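Ethanolamine utilization protein EutL (Clostridium perfringens E str. JGS1987, PDB 4TME) probably forms trimeric shell tiles of the ethanolamine-utilising bacterial microcompartment, with a pore whose opening is thought to be controlled allosterically by ethanolamine binding. Local coordinates at residues T47-D52 against L103-S108; A54-E59 against V128-S133. All coordinates share one frame; numbering follows the deposited sequence.

Interaction 1 of 2, residues T47-D52 against L103-S108; sequences TYTALD and LDFIDS
The carbonyl oxygen of F105, whose ring rests on A50 and T49 of the other helix, is gripped twice by S108. S108 OG donates to F105 O at 2.7 Å, in the carbonyl plane and on a lone pair, with a C=O...donor angle of 136°, and the backbone N of S108 adds a second bond to the same oxygen. This closes the C-terminal end of helix 92-106, where D107 leaves helical geometry. Helices 92-106 and 44-57 pack here as the helix pair of the first BMC domain, an alpha/beta fold built on a four-stranded antiparallel sheet: T47 touches A41 and V83 of that sheet, and I106 reaches I39 and V10.

Between the helices the contact is apolar and rests on the small residue A50, which lets the backbones draw in until the CA atoms of A50 and F105 are 5.4 Å apart. With CG anti to its backbone N (chi1 -171°), F105 carries its ring across helix 44-57, from A50 toward T49, and meets it obliquely. Ring atom CD2 comes 3.5 Å from A50 CA, and further out CE2 abuts the methyl of T49, with T49 CG2 to F105 CE2 at 3.6 Å. The hydroxyl of T49 is engaged by D45 O and by the hydroxyl of Y124, while its CB and CG2 face the ring. I106 packs on A50 from a second direction, its CG1 lying 3.5 Å from A50 CB. Its terminal CD1 goes on to pass T47 OG1, an oxygen already bonded to the carbonyl of C43. Over one ring face of F105 stands the hydroxyl of S108, with OG 4.2 Å above the plane and over the ring centre.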
loop_
_atom_site.group_PDB
_atom_site.type_symbol
_atom_site.label_atom_id
_atom_site.label_comp_id
_atom_site.label_asym_id
_atom_site.label_seq_id
_atom_site.Cartn_x
_atom_site.Cartn_y
_atom_site.Cartn_z
ATOM N N THR C 47 9.167 6.482 -15.786
ATOM C CA THR C 47 10.172 7.246 -15.056
ATOM C C THR C 47 11.383 6.396 -14.701
ATOM O O THR C 47 12.512 6.850 -14.819
ATOM C CB THR C 47 9.557 7.879 -13.803
ATOM O OG1 THR C 47 8.532 8.777 -14.236
ATOM C CG2 THR C 47 10.592 8.675 -12.997
ATOM N N TYR C 48 11.172 5.145 -14.305
ATOM C CA TYR C 48 12.304 4.266 -13.999
ATOM C C TYR C 48 13.181 4.042 -15.241
ATOM O O TYR C 48 14.426 3.985 -15.154
ATOM C CB TYR C 48 11.798 2.916 -13.466
ATOM C CG TYR C 48 11.078 3.026 -12.132
ATOM C CD1 TYR C 48 11.511 3.916 -11.150
ATOM C CD2 TYR C 48 9.937 2.285 -11.887
ATOM C CE1 TYR C 48 10.826 4.027 -9.927
ATOM C CE2 TYR C 48 9.251 2.377 -10.677
ATOM C CZ TYR C 48 9.719 3.247 -9.694
ATOM O OH TYR C 48 9.068 3.356 -8.480
ATOM N N THR C 49 12.536 3.909 -16.401
ATOM C CA THR C 49 13.261 3.730 -17.650
ATOM C C THR C 49 14.046 5.011 -17.975
ATOM O O THR C 49 15.190 4.952 -18.471
ATOM C CB THR C 49 12.298 3.377 -18.820
ATOM O OG1 THR C 49 11.507 2.243 -18.450
ATOM C CG2 THR C 49 13.056 3.029 -20.095
ATOM N N ALA C 50 13.416 6.159 -17.721
ATOM C CA ALA C 50 14.057 7.456 -17.956
ATOM C C ALA C 50 15.261 7.694 -17.046
ATOM O O ALA C 50 16.280 8.258 -17.489
ATOM C CB ALA C 50 13.047 8.561 -17.788
ATOM N N LEU C 51 15.145 7.303 -15.779
ATOM C CA LEU C 51 16.251 7.421 -14.832
ATOM C C LEU C 51 17.427 6.544 -15.257
ATOM O O LEU C 51 18.592 6.928 -15.125
ATOM C CB LEU C 51 15.786 7.025 -13.421
ATOM C CG LEU C 51 14.817 8.027 -12.774
ATOM C CD1 LEU C 51 14.108 7.383 -11.577
ATOM C CD2 LEU C 51 15.562 9.297 -12.372
ATOM N N ASP C 52 17.135 5.358 -15.774
ATOM C CA ASP C 52 18.189 4.525 -16.335
ATOM C C ASP C 52 18.871 5.216 -17.517
ATOM O O ASP C 52 20.098 5.210 -17.639
ATOM C CB ASP C 52 17.618 3.160 -16.746
ATOM C CG ASP C 52 18.700 2.206 -17.195
ATOM O OD1 ASP C 52 19.560 1.885 -16.353
ATOM O OD2 ASP C 52 18.688 1.765 -18.363
ATOM N N LEU C 103 14.042 14.026 -18.165
ATOM C CA LEU C 103 12.883 14.738 -18.665
ATOM C C LEU C 103 12.705 14.506 -20.144
ATOM O O LEU C 103 11.596 14.271 -20.625
ATOM C CB LEU C 103 13.050 16.240 -18.404
ATOM C CG LEU C 103 12.966 16.661 -16.954
ATOM C CD1 LEU C 103 13.565 18.060 -16.758
ATOM C CD2 LEU C 103 11.544 16.649 -16.544
ATOM N N ASP C 104 13.798 14.597 -20.892
ATOM C CA ASP C 104 13.688 14.421 -22.330
ATOM C C ASP C 104 13.201 13.014 -22.676
ATOM O O ASP C 104 12.421 12.841 -23.620
ATOM C CB ASP C 104 15.010 14.710 -23.012
ATOM C CG ASP C 104 15.346 16.187 -23.031
ATOM O OD1 ASP C 104 14.513 17.043 -22.622
ATOM O OD2 ASP C 104 16.471 16.488 -23.442
ATOM N N PHE C 105 13.636 12.014 -21.913
ATOM C CA PHE C 105 13.199 10.653 -22.193
ATOM C C PHE C 105 11.712 10.483 -21.898
ATOM O O PHE C 105 10.987 9.849 -22.665
ATOM C CB PHE C 105 13.991 9.614 -21.397
ATOM C CG PHE C 105 13.701 8.201 -21.837
ATOM C CD1 PHE C 105 14.388 7.649 -22.913
ATOM C CD2 PHE C 105 12.716 7.463 -21.225
ATOM C CE1 PHE C 105 14.109 6.358 -23.339
ATOM C CE2 PHE C 105 12.428 6.171 -21.655
ATOM C CZ PHE C 105 13.127 5.631 -22.710
ATOM N N ILE C 106 11.247 11.061 -20.802
ATOM C CA ILE C 106 9.853 10.895 -20.418
ATOM C C ILE C 106 8.964 11.478 -21.499
ATOM O O ILE C 106 7.881 10.959 -21.765
ATOM C CB ILE C 106 9.576 11.550 -19.064
ATOM C CG1 ILE C 106 10.315 10.767 -17.965
ATOM C CG2 ILE C 106 8.088 11.597 -18.753
ATOM C CD1 ILE C 106 10.238 11.384 -16.598
ATOM N N ASP C 107 9.420 12.549 -22.125
ATOM C CA ASP C 107 8.617 13.176 -23.182
ATOM C C ASP C 107 8.983 12.700 -24.594
ATOM O O ASP C 107 8.643 13.359 -25.568
ATOM C CB ASP C 107 8.737 14.696 -23.093
ATOM C CG ASP C 107 7.516 15.419 -23.686
ATOM O OD1 ASP C 107 6.368 14.919 -23.533
ATOM O OD2 ASP C 107 7.710 16.483 -24.312
ATOM N N SER C 108 9.628 11.542 -24.717
ATOM C CA SER C 108 10.172 11.105 -26.015
ATOM C C SER C 108 9.192 10.312 -26.890
ATOM O O SER C 108 9.489 10.050 -28.069
ATOM C CB SER C 108 11.431 10.250 -25.819
ATOM O OG SER C 108 11.145 9.004 -25.210
#

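Interaction 2 of 2, residues A54-E59 against V128-S133; sequences ATKAAE and VSRTGS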
loop_
_atom_site.group_PDB
_atom_site.type_symbol
_atom_site.label_atom_id
_atom_site.label_comp_id
_atom_site.label_asym_id
_atom_site.label_seq_id
_atom_site.Cartn_x
_atom_site.Cartn_y
_atom_site.Cartn_z
ATOM N N ALA C 54 19.156 8.369 -17.846
ATOM C CA ALA C 54 19.981 9.432 -17.248
ATOM C C ALA C 54 21.369 8.913 -16.839
ATOM O O ALA C 54 22.360 9.628 -16.977
ATOM C CB ALA C 54 19.287 10.051 -16.051
ATOM N N THR C 55 21.458 7.665 -16.363
ATOM C CA THR C 55 22.767 7.132 -15.957
ATOM C C THR C 55 23.700 6.888 -17.158
ATOM O O THR C 55 24.909 6.682 -16.975
ATOM C CB THR C 55 22.643 5.806 -15.134
ATOM O OG1 THR C 55 22.218 4.727 -15.988
ATOM C CG2 THR C 55 21.699 5.965 -13.934
ATOM N N LYS C 56 23.166 6.920 -18.386
ATOM C CA LYS C 56 23.988 6.795 -19.586
ATOM C C LYS C 56 24.474 8.180 -20.067
ATOM O O LYS C 56 25.468 8.308 -20.786
ATOM C CB LYS C 56 23.200 6.099 -20.695
ATOM C CG LYS C 56 22.836 4.660 -20.375
ATOM C CD LYS C 56 22.316 3.901 -21.590
ATOM C CE LYS C 56 20.853 4.181 -21.861
ATOM N NZ LYS C 56 20.398 3.559 -23.168
ATOM N N ALA C 57 23.766 9.216 -19.633
ATOM C CA ALA C 57 23.950 10.582 -20.153
ATOM C C ALA C 57 24.847 11.465 -19.295
ATOM O O ALA C 57 25.360 12.480 -19.760
ATOM C CB ALA C 57 22.576 11.267 -20.278
ATOM N N ALA C 58 24.989 11.122 -18.028
ATOM C CA ALA C 58 25.682 11.978 -17.073
ATOM C C ALA C 58 26.283 11.151 -15.948
ATOM O O ALA C 58 25.974 9.946 -15.810
ATOM C CB ALA C 58 24.704 13.012 -16.491
ATOM N N GLU C 59 27.106 11.799 -15.129
ATOM C CA GLU C 59 27.757 11.113 -14.020
ATOM C C GLU C 59 26.810 11.089 -12.828
ATOM O O GLU C 59 26.979 11.833 -11.868
ATOM C CB GLU C 59 29.091 11.781 -13.650
ATOM C CG GLU C 59 29.915 10.913 -12.691
ATOM C CD GLU C 59 31.292 11.461 -12.395
ATOM O OE1 GLU C 59 31.981 10.885 -11.522
ATOM O OE2 GLU C 59 31.674 12.465 -13.019
ATOM N N VAL C 128 14.276 -2.175 -23.823
ATOM C CA VAL C 128 15.405 -1.331 -23.434
ATOM C C VAL C 128 16.597 -1.935 -24.153
ATOM O O VAL C 128 17.122 -2.965 -23.743
ATOM C CB VAL C 128 15.615 -1.300 -21.915
ATOM C CG1 VAL C 128 16.835 -0.444 -21.544
ATOM C CG2 VAL C 128 14.367 -0.799 -21.203
ATOM N N SER C 129 17.007 -1.327 -25.254
ATOM C CA SER C 129 17.972 -1.997 -26.110
ATOM C C SER C 129 19.386 -1.903 -25.532
ATOM O O SER C 129 20.229 -2.741 -25.841
ATOM C CB SER C 129 17.919 -1.424 -27.523
ATOM O OG SER C 129 18.304 -0.074 -27.519
ATOM N N ARG C 130 19.620 -0.916 -24.660
ATOM C CA ARG C 130 20.929 -0.735 -24.046
ATOM C C ARG C 130 20.804 -0.214 -22.609
ATOM O O ARG C 130 20.672 1.001 -22.381
ATOM C CB ARG C 130 21.746 0.220 -24.911
ATOM C CG ARG C 130 23.202 0.340 -24.533
ATOM C CD ARG C 130 23.927 1.263 -25.513
ATOM N NE ARG C 130 25.370 1.215 -25.321
ATOM C CZ ARG C 130 26.249 1.891 -26.053
ATOM N NH1 ARG C 130 25.841 2.691 -27.032
ATOM N NH2 ARG C 130 27.543 1.773 -25.798
ATOM N N THR C 131 20.847 -1.114 -21.630
ATOM C CA THR C 131 20.630 -0.704 -20.239
ATOM C C THR C 131 21.762 0.207 -19.738
ATOM O O THR C 131 22.911 0.064 -20.146
ATOM C CB THR C 131 20.539 -1.890 -19.265
ATOM O OG1 THR C 131 21.655 -2.765 -19.451
ATOM C CG2 THR C 131 19.224 -2.671 -19.450
ATOM N N GLY C 132 21.395 1.149 -18.863
ATOM C CA GLY C 132 22.351 1.916 -18.087
ATOM C C GLY C 132 22.644 1.198 -16.786
ATOM O O GLY C 132 22.379 -0.015 -16.665
ATOM N N SER C 133 23.148 1.939 -15.803
ATOM C CA SER C 133 23.639 1.328 -14.582
ATOM C C SER C 133 22.490 0.935 -13.664
ATOM O O SER C 133 22.629 0.024 -12.843
ATOM C CB SER C 133 24.606 2.270 -13.844
ATOM O OG SER C 133 23.930 3.405 -13.338
HETATM O O HOH W 1 18.222 1.740 -24.299
#
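K56 lays its aliphatic chain along the backbone of residues 130-132, with its CG 3.6 Å from the CA of G132 and its CD and CE leading on past the carbonyl oxygen of R130. A bend at chi3 (-81°) turns the end of the chain so that NZ meets this oxygen: K56 NZ donates to R130 O at 2.7 Å, in the carbonyl plane, with a C=O...donor angle of 152°. The same ammonium also donates to a water, which accepts a second bond from the backbone N of R130, so that the lysine holds R130 O directly and R130 N through the water. A salt bridge with E53 gives NZ a further, charged partner, which would offset its positive charge at this rather open edge.

The loop that receives K56 leads from strand 122-128, in the six-stranded antiparallel sheet, into helix 133-139. The C-terminal end of helix 44-57, a helix of the BMC fold, is thereby joined to the start of helix 133-139. G132 occupies the N-cap position there, and because it has no side chain, T55 OG1 can approach G132 CA to 3.5 Å. S133 N, at the first turn, donates to T55 OG1 at 2.9 Å with an angle of 149° at the hydrogen. The same hydroxyl is also bonded to the carbonyl of D52, one turn back in its own helix, which helps to orient it. The hydroxyl of S133 also lies against the T55 side chain, its OG 3.3 Å from T55 CB.

Interactions 1 and 2 use successive parts of helix 44-57, and their centres are 10 Å apart. D52, at the end of 47-52, joins them: D52 OD2 accepts a probable hydrogen bond from G132 N at 2.8 Å, while its OD1 takes the backbone N of L135, so the carboxylate serves the start of helix 133-139 alongside T55. T49 CG2 also meets V128 CG2 at 4.2 Å. The other end of the helix faces ligand: Y48 touches a bound ethanolamine, the T47 side chain lies about 8 Å from one, and D44 and D45 line both ethanolamine pockets. One helix thus connects these pockets with both contacts.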